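PDB 1HPI: HIGH potential IRON sulfur protein, which carries electrons through a single [4Fe-4S] cluster of high redox potential, serving anaerobic electron transport in a purple photosynthetic bacterium. Local coordinates for residues Q12-R17 / S52-K57; Y16-S21 / Q46-C51; L38-A43 / V59-W64. All coordinates share one frame; numbering follows the deposited sequence.

Interaction 1 of 3, residues Q12-R17 / S52-K57; sequences QALEYR and SVFPGK. With SF4 (iron/sulfur cluster), chain B.
Leu14 and Val53 meet tip to tip, with Leu14 CD1 4.0 Å from Val53 CG1, and the same leucine methyl also touches the far end of the Phe54 ring, 3.7 Å from CZ. Leucine suits this place because its long branch can span the gap: chi2 of 179° carries CD1 straight out, away from CA. The Leu14 and Phe54 side chains run past one another in opposite directions, with Phe54 CZ 4.2 Å from Leu14 CB. Tyr16 adds a looser touch, its CB 4.5 Å from Phe54 CZ.

Val53, Phe54 and Tyr16 also touch the iron-sulfur cluster, each with a different part, while Leu14 packs behind them. Val53 places CG1 3.7 Å from cluster sulfur S1; at chi1 81° this methyl sits between the backbone N and the carbonyl carbon. Phe54 brings its ring edge to S2, with CE2 3.8 Å away and the sulfur near the ring plane. The Tyr16 ring approaches that same sulfur obliquely, CD1 lying 3.8 Å from S2.

The backbones supply the bends behind this grouping. Helix 9-13 ends in a Schellman motif in which Glu15 takes positive phi and Tyr16 N bonds back to Ala11 O. On the other side, a type II turn runs from Phe54 to Lys57, where Gly56, with phi 78°, readily adopts the conformation required. No hydrogen bond joins the segments. Apolar and aromatic groups closing over sulfide corners in this way are characteristic of the buried [4Fe-4S] pocket of high-potential iron-sulfur proteins.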
loop_
_atom_site.group_PDB
_atom_site.type_symbol
_atom_site.label_atom_id
_atom_site.label_comp_id
_atom_site.label_asym_id
_atom_site.label_seq_id
_atom_site.Cartn_x
_atom_site.Cartn_y
_atom_site.Cartn_z
ATOM N N GLN A 12 -3.792 1.418 -9.895
ATOM C CA GLN A 12 -3.494 0.453 -10.933
ATOM C C GLN A 12 -2.072 0.548 -11.415
ATOM O O GLN A 12 -1.442 -0.472 -11.648
ATOM C CB GLN A 12 -4.484 0.610 -12.088
ATOM C CG GLN A 12 -5.884 0.193 -11.585
ATOM C CD GLN A 12 -6.987 0.366 -12.605
ATOM O OE1 GLN A 12 -7.815 -0.533 -12.803
ATOM N NE2 GLN A 12 -7.016 1.533 -13.239
ATOM N N ALA A 13 -1.581 1.777 -11.554
ATOM C CA ALA A 13 -0.224 1.996 -12.015
ATOM C C ALA A 13 0.812 1.305 -11.148
ATOM O O ALA A 13 1.861 0.889 -11.633
ATOM C CB ALA A 13 0.086 3.479 -12.125
ATOM N N LEU A 14 0.515 1.196 -9.855
ATOM C CA LEU A 14 1.414 0.564 -8.909
ATOM C C LEU A 14 0.930 -0.822 -8.489
ATOM O O LEU A 14 1.458 -1.414 -7.559
ATOM C CB LEU A 14 1.605 1.470 -7.690
ATOM C CG LEU A 14 2.391 2.719 -8.077
ATOM C CD1 LEU A 14 2.553 3.632 -6.870
ATOM C CD2 LEU A 14 3.758 2.331 -8.643
ATOM N N GLU A 15 -0.077 -1.335 -9.186
ATOM C CA GLU A 15 -0.626 -2.654 -8.890
ATOM C C GLU A 15 -0.986 -2.814 -7.432
ATOM O O GLU A 15 -0.772 -3.843 -6.801
ATOM C CB GLU A 15 0.327 -3.743 -9.391
ATOM C CG GLU A 15 0.406 -3.548 -10.912
ATOM C CD GLU A 15 0.985 -4.726 -11.606
ATOM O OE1 GLU A 15 0.234 -5.797 -11.496
ATOM O OE2 GLU A 15 2.050 -4.673 -12.191
ATOM N N TYR A 16 -1.549 -1.751 -6.906
ATOM C CA TYR A 16 -1.933 -1.742 -5.513
ATOM C C TYR A 16 -3.125 -2.628 -5.171
ATOM O O TYR A 16 -4.082 -2.718 -5.924
ATOM C CB TYR A 16 -2.246 -0.290 -5.090
ATOM C CG TYR A 16 -2.964 -0.187 -3.755
ATOM C CD1 TYR A 16 -2.219 -0.105 -2.578
ATOM C CD2 TYR A 16 -4.358 -0.174 -3.665
ATOM C CE1 TYR A 16 -2.846 -0.013 -1.338
ATOM C CE2 TYR A 16 -5.008 -0.077 -2.435
ATOM C CZ TYR A 16 -4.240 -0.004 -1.270
ATOM O OH TYR A 16 -4.851 0.083 -0.043
ATOM N N ARG A 17 -3.072 -3.272 -4.008
ATOM C CA ARG A 17 -4.149 -4.121 -3.510
ATOM C C ARG A 17 -4.365 -3.792 -2.036
ATOM O O ARG A 17 -3.399 -3.579 -1.314
ATOM C CB ARG A 17 -3.862 -5.612 -3.526
ATOM C CG ARG A 17 -3.683 -6.169 -4.920
ATOM C CD ARG A 17 -4.901 -6.021 -5.818
ATOM N NE ARG A 17 -4.490 -6.277 -7.194
ATOM C CZ ARG A 17 -4.263 -5.310 -8.080
ATOM N NH1 ARG A 17 -4.414 -4.030 -7.770
ATOM N NH2 ARG A 17 -3.881 -5.620 -9.315
ATOM N N SER A 52 3.397 8.183 1.142
ATOM C CA SER A 52 4.086 9.222 0.373
ATOM C C SER A 52 3.879 9.166 -1.123
ATOM O O SER A 52 3.871 10.185 -1.805
ATOM C CB SER A 52 5.575 9.135 0.621
ATOM O OG SER A 52 5.724 9.251 2.017
ATOM N N VAL A 53 3.721 7.963 -1.638
ATOM C CA VAL A 53 3.531 7.839 -3.059
ATOM C C VAL A 53 2.101 8.058 -3.532
ATOM O O VAL A 53 1.869 8.105 -4.736
ATOM C CB VAL A 53 4.310 6.650 -3.643
ATOM C CG1 VAL A 53 3.590 5.325 -3.444
ATOM C CG2 VAL A 53 4.642 6.857 -5.115
ATOM N N PHE A 54 1.145 8.220 -2.601
ATOM C CA PHE A 54 -0.256 8.449 -2.938
ATOM C C PHE A 54 -0.770 9.652 -2.174
ATOM O O PHE A 54 -1.555 9.538 -1.239
ATOM C CB PHE A 54 -1.087 7.226 -2.499
ATOM C CG PHE A 54 -0.953 6.051 -3.434
ATOM C CD1 PHE A 54 -1.558 6.129 -4.689
ATOM C CD2 PHE A 54 -0.255 4.888 -3.103
ATOM C CE1 PHE A 54 -1.483 5.078 -5.603
ATOM C CE2 PHE A 54 -0.175 3.824 -4.004
ATOM C CZ PHE A 54 -0.784 3.921 -5.256
ATOM N N PRO A 55 -0.317 10.833 -2.549
ATOM C CA PRO A 55 -0.738 12.045 -1.876
ATOM C C PRO A 55 -2.250 12.211 -1.830
ATOM O O PRO A 55 -2.947 11.978 -2.817
ATOM C CB PRO A 55 -0.121 13.204 -2.664
ATOM C CG PRO A 55 0.856 12.590 -3.648
ATOM C CD PRO A 55 0.569 11.097 -3.704
ATOM N N GLY A 56 -2.747 12.631 -0.665
ATOM C CA GLY A 56 -4.171 12.857 -0.474
ATOM C C GLY A 56 -4.998 11.607 -0.254
ATOM O O GLY A 56 -6.223 11.671 -0.197
ATOM N N LYS A 57 -4.330 10.466 -0.129
ATOM C CA LYS A 57 -5.053 9.227 0.069
ATOM C C LYS A 57 -4.608 8.429 1.270
ATOM O O LYS A 57 -3.500 8.610 1.762
ATOM C CB LYS A 57 -4.567 8.221 -0.950
ATOM C CG LYS A 57 -4.981 8.541 -2.355
ATOM C CD LYS A 57 -6.403 9.014 -2.410
ATOM C CE LYS A 57 -6.850 9.080 -3.849
ATOM N NZ LYS A 57 -8.087 9.848 -4.016
HETATM FE FE1 SF4 B . 1.671 0.513 0.676
HETATM FE FE2 SF4 B . 4.334 1.141 0.540
HETATM FE FE3 SF4 B . 2.415 2.992 -0.089
HETATM FE FE4 SF4 B . 2.804 0.842 -1.720
HETATM S S1 SF4 B . 4.301 2.453 -1.239
HETATM S S2 SF4 B . 0.822 1.658 -1.034
HETATM S S3 SF4 B . 3.355 -0.719 -0.241
HETATM S S4 SF4 B . 2.731 2.004 1.919
#

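Interaction 2 of 3, residues Y16-S21 / Q46-C51; sequences YRHDAS and QDWGPC. With SF4 (iron/sulfur cluster), chain B.
The backbones of residues 16-21 and 46-51 stay well apart, with the CA atoms of His18 and Trp48 9.7 Å from each other, so the contact is made by long aromatic side chains reaching across. One of its walls is strand 48-50, an outer strand, within this chain, of the small mixed sheet of the high-potential iron-sulfur protein fold, paired antiparallel with strand 57-60.

His18 and Trp48 form an offset edge-to-face pair. The edge of the tryptophan's six-membered ring is directed at one face of the imidazole, the planes inclined at 72° and the centroids 5.1 Å apart. Trp48 CH2 makes the nearest approach, 3.5 Å from His18 ND1, and it lies above the rim of the imidazole rather than over its middle. Tryptophan suits the position because its long indole reaches the His18 ring across a gap that neither backbone closes; it also makes a cation-pi contact with Arg3.

Tyr16 holds the imidazole by ND1, roughly at right angles to the tryptophan's approach. Its OH and His18 ND1 share a 2.8 Å hydrogen bond in which either could be the donor, and His18 CE1 lies in the plane of the phenol ring, at its edge. Ser60 N bonds to the same hydroxyl, so two groups hold a polar atom that would otherwise be costly to bury. Tyr16 OH also comes within 4.2 Å of Trp48 CZ3, the two side chains crossing at about a right angle.

Farther along, Asp19 makes an Asx turn, OD1 accepting from Ser21 N at 3.0 Å. Segment 46-51 supplies a cluster ligand: Cys51 directs SG anti to its backbone N, chi1 169°, and binds iron FE3 at 2.2 Å.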
loop_
_atom_site.group_PDB
_atom_site.type_symbol
_atom_site.label_atom_id
_atom_site.label_comp_id
_atom_site.label_asym_id
_atom_site.label_seq_id
_atom_site.Cartn_x
_atom_site.Cartn_y
_atom_site.Cartn_z
ATOM N N TYR A 16 -1.549 -1.751 -6.906
ATOM C CA TYR A 16 -1.933 -1.742 -5.513
ATOM C C TYR A 16 -3.125 -2.628 -5.171
ATOM O O TYR A 16 -4.082 -2.718 -5.924
ATOM C CB TYR A 16 -2.246 -0.290 -5.090
ATOM C CG TYR A 16 -2.964 -0.187 -3.755
ATOM C CD1 TYR A 16 -2.219 -0.105 -2.578
ATOM C CD2 TYR A 16 -4.358 -0.174 -3.665
ATOM C CE1 TYR A 16 -2.846 -0.013 -1.338
ATOM C CE2 TYR A 16 -5.008 -0.077 -2.435
ATOM C CZ TYR A 16 -4.240 -0.004 -1.270
ATOM O OH TYR A 16 -4.851 0.083 -0.043
ATOM N N ARG A 17 -3.072 -3.272 -4.008
ATOM C CA ARG A 17 -4.149 -4.121 -3.510
ATOM C C ARG A 17 -4.365 -3.792 -2.036
ATOM O O ARG A 17 -3.399 -3.579 -1.314
ATOM C CB ARG A 17 -3.862 -5.612 -3.526
ATOM C CG ARG A 17 -3.683 -6.169 -4.920
ATOM C CD ARG A 17 -4.901 -6.021 -5.818
ATOM N NE ARG A 17 -4.490 -6.277 -7.194
ATOM C CZ ARG A 17 -4.263 -5.310 -8.080
ATOM N NH1 ARG A 17 -4.414 -4.030 -7.770
ATOM N NH2 ARG A 17 -3.881 -5.620 -9.315
ATOM N N HIS A 18 -5.611 -3.759 -1.571
ATOM C CA HIS A 18 -5.862 -3.475 -0.163
ATOM C C HIS A 18 -5.424 -4.646 0.727
ATOM O O HIS A 18 -5.157 -4.469 1.920
ATOM C CB HIS A 18 -7.366 -3.325 0.086
ATOM C CG HIS A 18 -8.002 -2.125 -0.514
ATOM N ND1 HIS A 18 -7.426 -0.871 -0.417
ATOM C CD2 HIS A 18 -9.166 -2.014 -1.207
ATOM C CE1 HIS A 18 -8.255 -0.035 -1.044
ATOM N NE2 HIS A 18 -9.303 -0.686 -1.531
ATOM N N ASP A 19 -5.375 -5.861 0.153
ATOM C CA ASP A 19 -4.985 -7.087 0.864
ATOM C C ASP A 19 -3.841 -7.748 0.100
ATOM O O ASP A 19 -4.020 -8.284 -0.995
ATOM C CB ASP A 19 -6.195 -8.048 0.940
ATOM C CG ASP A 19 -6.007 -9.363 1.661
ATOM O OD1 ASP A 19 -4.816 -9.570 2.162
ATOM O OD2 ASP A 19 -6.912 -10.161 1.786
ATOM N N ALA A 20 -2.658 -7.685 0.695
ATOM C CA ALA A 20 -1.437 -8.232 0.124
ATOM C C ALA A 20 -1.550 -9.698 -0.197
ATOM O O ALA A 20 -0.951 -10.191 -1.143
ATOM C CB ALA A 20 -0.282 -8.018 1.082
ATOM N N SER A 21 -2.331 -10.381 0.618
ATOM C CA SER A 21 -2.508 -11.794 0.416
ATOM C C SER A 21 -3.072 -12.091 -0.962
ATOM O O SER A 21 -3.018 -13.224 -1.414
ATOM C CB SER A 21 -3.293 -12.452 1.545
ATOM O OG SER A 21 -4.675 -12.301 1.292
ATOM N N GLN A 46 -2.780 1.262 12.210
ATOM C CA GLN A 46 -2.995 -0.133 11.873
ATOM C C GLN A 46 -4.097 -0.516 10.934
ATOM O O GLN A 46 -4.253 -1.698 10.624
ATOM C CB GLN A 46 -3.067 -0.976 13.140
ATOM C CG GLN A 46 -1.791 -0.774 13.961
ATOM C CD GLN A 46 -1.613 -1.907 14.934
ATOM O OE1 GLN A 46 -1.113 -2.987 14.573
ATOM N NE2 GLN A 46 -2.038 -1.664 16.168
ATOM N N ASP A 47 -4.848 0.476 10.495
ATOM C CA ASP A 47 -5.938 0.210 9.599
ATOM C C ASP A 47 -5.796 0.869 8.237
ATOM O O ASP A 47 -5.626 0.185 7.232
ATOM C CB ASP A 47 -7.260 0.575 10.288
ATOM C CG ASP A 47 -7.292 1.941 10.930
ATOM O OD1 ASP A 47 -6.149 2.584 10.963
ATOM O OD2 ASP A 47 -8.322 2.409 11.365
ATOM N N TRP A 48 -5.872 2.201 8.217
ATOM C CA TRP A 48 -5.742 3.000 7.008
ATOM C C TRP A 48 -4.801 4.136 7.320
ATOM O O TRP A 48 -4.920 4.765 8.362
ATOM C CB TRP A 48 -7.075 3.561 6.490
ATOM C CG TRP A 48 -7.975 2.449 6.076
ATOM C CD1 TRP A 48 -8.794 1.743 6.895
ATOM C CD2 TRP A 48 -8.125 1.899 4.766
ATOM N NE1 TRP A 48 -9.468 0.789 6.180
ATOM C CE2 TRP A 48 -9.079 0.857 4.871
ATOM C CE3 TRP A 48 -7.558 2.193 3.526
ATOM C CZ2 TRP A 48 -9.455 0.105 3.759
ATOM C CZ3 TRP A 48 -7.941 1.455 2.426
ATOM C CH2 TRP A 48 -8.878 0.424 2.545
ATOM N N GLY A 49 -3.853 4.402 6.442
ATOM C CA GLY A 49 -2.934 5.475 6.737
ATOM C C GLY A 49 -2.370 6.076 5.472
ATOM O O GLY A 49 -2.522 5.563 4.369
ATOM N N PRO A 50 -1.698 7.195 5.648
ATOM C CA PRO A 50 -1.109 7.874 4.516
ATOM C C PRO A 50 0.106 7.145 3.953
ATOM O O PRO A 50 0.802 6.378 4.626
ATOM C CB PRO A 50 -0.696 9.256 5.043
ATOM C CG PRO A 50 -0.814 9.218 6.559
ATOM C CD PRO A 50 -1.653 7.999 6.897
ATOM N N CYS A 51 0.343 7.426 2.686
ATOM C CA CYS A 51 1.454 6.868 1.924
ATOM C C CYS A 51 2.085 7.969 1.055
ATOM O O CYS A 51 1.383 8.631 0.295
ATOM C CB CYS A 51 0.976 5.690 1.050
ATOM S SG CYS A 51 2.250 5.199 -0.135
HETATM FE FE1 SF4 B . 1.671 0.513 0.676
HETATM FE FE2 SF4 B . 4.334 1.141 0.540
HETATM FE FE3 SF4 B . 2.415 2.992 -0.089
HETATM FE FE4 SF4 B . 2.804 0.842 -1.720
HETATM S S1 SF4 B . 4.301 2.453 -1.239
HETATM S S2 SF4 B . 0.822 1.658 -1.034
HETATM S S3 SF4 B . 3.355 -0.719 -0.241
HETATM S S4 SF4 B . 2.731 2.004 1.919
#

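Interaction 3 of 3, residues L38-A43 / V59-W64; sequences LLYTDA and VSANGW. With SF4 (iron/sulfur cluster), chain B.
Ser60 OG is gripped twice at the turn that presents Ala61 to Tyr40: it accepts from Asn62 N at 3.2 Å, making an ST turn, and it also bonds to His18 O. A type I beta turn from Ser60 to Gly63, closed by Gly63 N to Ser60 O at 2.9 Å, fixes the same bend. Serine suits this buried corner because its short hydroxyl can serve both neighbours.

Across from it, Tyr40 lies along Val59 and Ala61. Its CG is anti to the backbone N, chi1 -166°, which sends the ring toward strand 57-60. Val59 CG2 meets the ring at its edge, near the plane, 3.7 Å from CE1. The small Ala61 leaves room for the phenol end, with CB 3.3 Å from Tyr40 OH; that hydroxyl has its hydrogen bond with Ala45 O.

The root of the tyrosine faces the cluster, CB lying 3.7 Å from sulfur S4, while Leu39 CD1 comes within 3.9 Å of S1. From the other segment, Trp64 CA lies 4.0 Å from S3. Residues of both segments thus line part of the cubane's surroundings, as expected of the largely apolar cluster cavity of this family.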
loop_
_atom_site.group_PDB
_atom_site.type_symbol
_atom_site.label_atom_id
_atom_site.label_comp_id
_atom_site.label_asym_id
_atom_site.label_seq_id
_atom_site.Cartn_x
_atom_site.Cartn_y
_atom_site.Cartn_z
ATOM N N LEU A 38 8.422 1.559 4.156
ATOM C CA LEU A 38 9.005 2.840 4.476
ATOM C C LEU A 38 8.137 4.042 4.069
ATOM O O LEU A 38 8.182 5.074 4.733
ATOM C CB LEU A 38 10.338 2.900 3.714
ATOM C CG LEU A 38 11.117 4.194 3.895
ATOM C CD1 LEU A 38 11.548 4.322 5.346
ATOM C CD2 LEU A 38 12.365 4.136 3.027
ATOM N N LEU A 39 7.337 3.941 2.987
ATOM C CA LEU A 39 6.488 5.036 2.501
ATOM C C LEU A 39 5.174 5.252 3.253
ATOM O O LEU A 39 4.439 6.207 2.993
ATOM C CB LEU A 39 6.305 5.017 0.968
ATOM C CG LEU A 39 7.613 4.767 0.208
ATOM C CD1 LEU A 39 7.371 4.784 -1.296
ATOM C CD2 LEU A 39 8.668 5.800 0.572
ATOM N N TYR A 40 4.896 4.334 4.183
ATOM C CA TYR A 40 3.702 4.359 5.028
ATOM C C TYR A 40 4.156 5.179 6.213
ATOM O O TYR A 40 4.839 4.711 7.125
ATOM C CB TYR A 40 3.284 2.935 5.429
ATOM C CG TYR A 40 1.905 2.761 6.024
ATOM C CD1 TYR A 40 0.730 2.877 5.275
ATOM C CD2 TYR A 40 1.791 2.440 7.378
ATOM C CE1 TYR A 40 -0.526 2.686 5.856
ATOM C CE2 TYR A 40 0.544 2.245 7.973
ATOM C CZ TYR A 40 -0.621 2.366 7.212
ATOM O OH TYR A 40 -1.860 2.175 7.777
ATOM N N THR A 41 3.780 6.444 6.126
ATOM C CA THR A 41 4.153 7.431 7.103
ATOM C C THR A 41 3.833 7.279 8.562
ATOM O O THR A 41 4.631 7.662 9.402
ATOM C CB THR A 41 4.224 8.865 6.583
ATOM O OG1 THR A 41 2.909 9.277 6.312
ATOM C CG2 THR A 41 5.057 8.905 5.308
ATOM N N ASP A 42 2.683 6.742 8.873
ATOM C CA ASP A 42 2.356 6.583 10.267
ATOM C C ASP A 42 2.448 5.117 10.583
ATOM O O ASP A 42 1.506 4.380 10.311
ATOM C CB ASP A 42 0.925 7.060 10.480
ATOM C CG ASP A 42 0.578 7.134 11.934
ATOM O OD1 ASP A 42 1.459 6.576 12.723
ATOM O OD2 ASP A 42 -0.437 7.662 12.328
ATOM N N ALA A 43 3.580 4.726 11.159
ATOM C CA ALA A 43 3.803 3.340 11.485
ATOM C C ALA A 43 2.803 2.780 12.459
ATOM O O ALA A 43 2.672 1.570 12.621
ATOM C CB ALA A 43 5.229 3.079 11.935
ATOM N N VAL A 59 -4.096 4.484 2.529
ATOM C CA VAL A 59 -3.941 3.146 1.967
ATOM C C VAL A 59 -4.176 2.121 3.073
ATOM O O VAL A 59 -4.075 2.456 4.256
ATOM C CB VAL A 59 -2.599 2.913 1.284
ATOM C CG1 VAL A 59 -2.410 3.972 0.200
ATOM C CG2 VAL A 59 -1.464 2.967 2.297
ATOM N N SER A 60 -4.489 0.889 2.687
ATOM C CA SER A 60 -4.728 -0.185 3.630
ATOM C C SER A 60 -3.442 -0.658 4.307
ATOM O O SER A 60 -2.461 -0.983 3.638
ATOM C CB SER A 60 -5.360 -1.331 2.861
ATOM O OG SER A 60 -5.400 -2.481 3.684
ATOM N N ALA A 61 -3.414 -0.711 5.643
ATOM C CA ALA A 61 -2.215 -1.169 6.333
ATOM C C ALA A 61 -1.839 -2.598 5.917
ATOM O O ALA A 61 -0.685 -3.034 5.989
ATOM C CB ALA A 61 -2.415 -1.090 7.838
ATOM N N ASN A 62 -2.831 -3.352 5.470
ATOM C CA ASN A 62 -2.563 -4.720 5.057
ATOM C C ASN A 62 -2.355 -4.865 3.561
ATOM O O ASN A 62 -2.309 -5.990 3.065
ATOM C CB ASN A 62 -3.747 -5.645 5.376
ATOM C CG ASN A 62 -4.193 -5.507 6.803
ATOM O OD1 ASN A 62 -5.327 -5.090 7.072
ATOM N ND2 ASN A 62 -3.292 -5.843 7.719
ATOM N N GLY A 63 -2.242 -3.743 2.852
ATOM C CA GLY A 63 -2.062 -3.745 1.403
ATOM C C GLY A 63 -0.626 -3.871 0.899
ATOM O O GLY A 63 0.296 -4.205 1.644
ATOM N N TRP A 64 -0.456 -3.596 -0.394
ATOM C CA TRP A 64 0.845 -3.682 -1.034
ATOM C C TRP A 64 0.795 -3.055 -2.417
ATOM O O TRP A 64 -0.263 -3.009 -3.022
ATOM C CB TRP A 64 1.196 -5.183 -1.234
ATOM C CG TRP A 64 2.569 -5.432 -1.789
ATOM C CD1 TRP A 64 3.699 -5.605 -1.068
ATOM C CD2 TRP A 64 2.952 -5.555 -3.166
ATOM N NE1 TRP A 64 4.769 -5.812 -1.899
ATOM C CE2 TRP A 64 4.339 -5.794 -3.197
ATOM C CE3 TRP A 64 2.256 -5.483 -4.366
ATOM C CZ2 TRP A 64 5.033 -5.962 -4.402
ATOM C CZ3 TRP A 64 2.938 -5.646 -5.550
ATOM C CH2 TRP A 64 4.311 -5.883 -5.571
HETATM FE FE1 SF4 B . 1.671 0.513 0.676
HETATM FE FE2 SF4 B . 4.334 1.141 0.540
HETATM FE FE3 SF4 B . 2.415 2.992 -0.089
HETATM FE FE4 SF4 B . 2.804 0.842 -1.720
HETATM S S1 SF4 B . 4.301 2.453 -1.239
HETATM S S2 SF4 B . 0.822 1.658 -1.034
HETATM S S3 SF4 B . 3.355 -0.719 -0.241
HETATM S S4 SF4 B . 2.731 2.004 1.919
#

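Overall arrangement
Near the N terminus, the chain leaves helix 9-13 through residues 12-21, which serve both interaction 1 and interaction 2. Interaction 2 closes a loop of 24 intervening residues by returning to strand 48-50; interaction 1 closes a longer one, of 34, on residues 52-57, so interaction 2 nests inside it apart from the shared Tyr16 and Arg17. Interaction 3 starts within both loops, at 38-43, and ends beyond them at 59-64, crossing each. Interactions 2 and 3 each have one segment in the same sheet, on the neighbouring strands 48-50 and 57-60; hydrogen bonds from Ser52 N to Leu39 O and between Tyr16 OH and Ser60 N link interactions 1 and 3. All three touch the cluster.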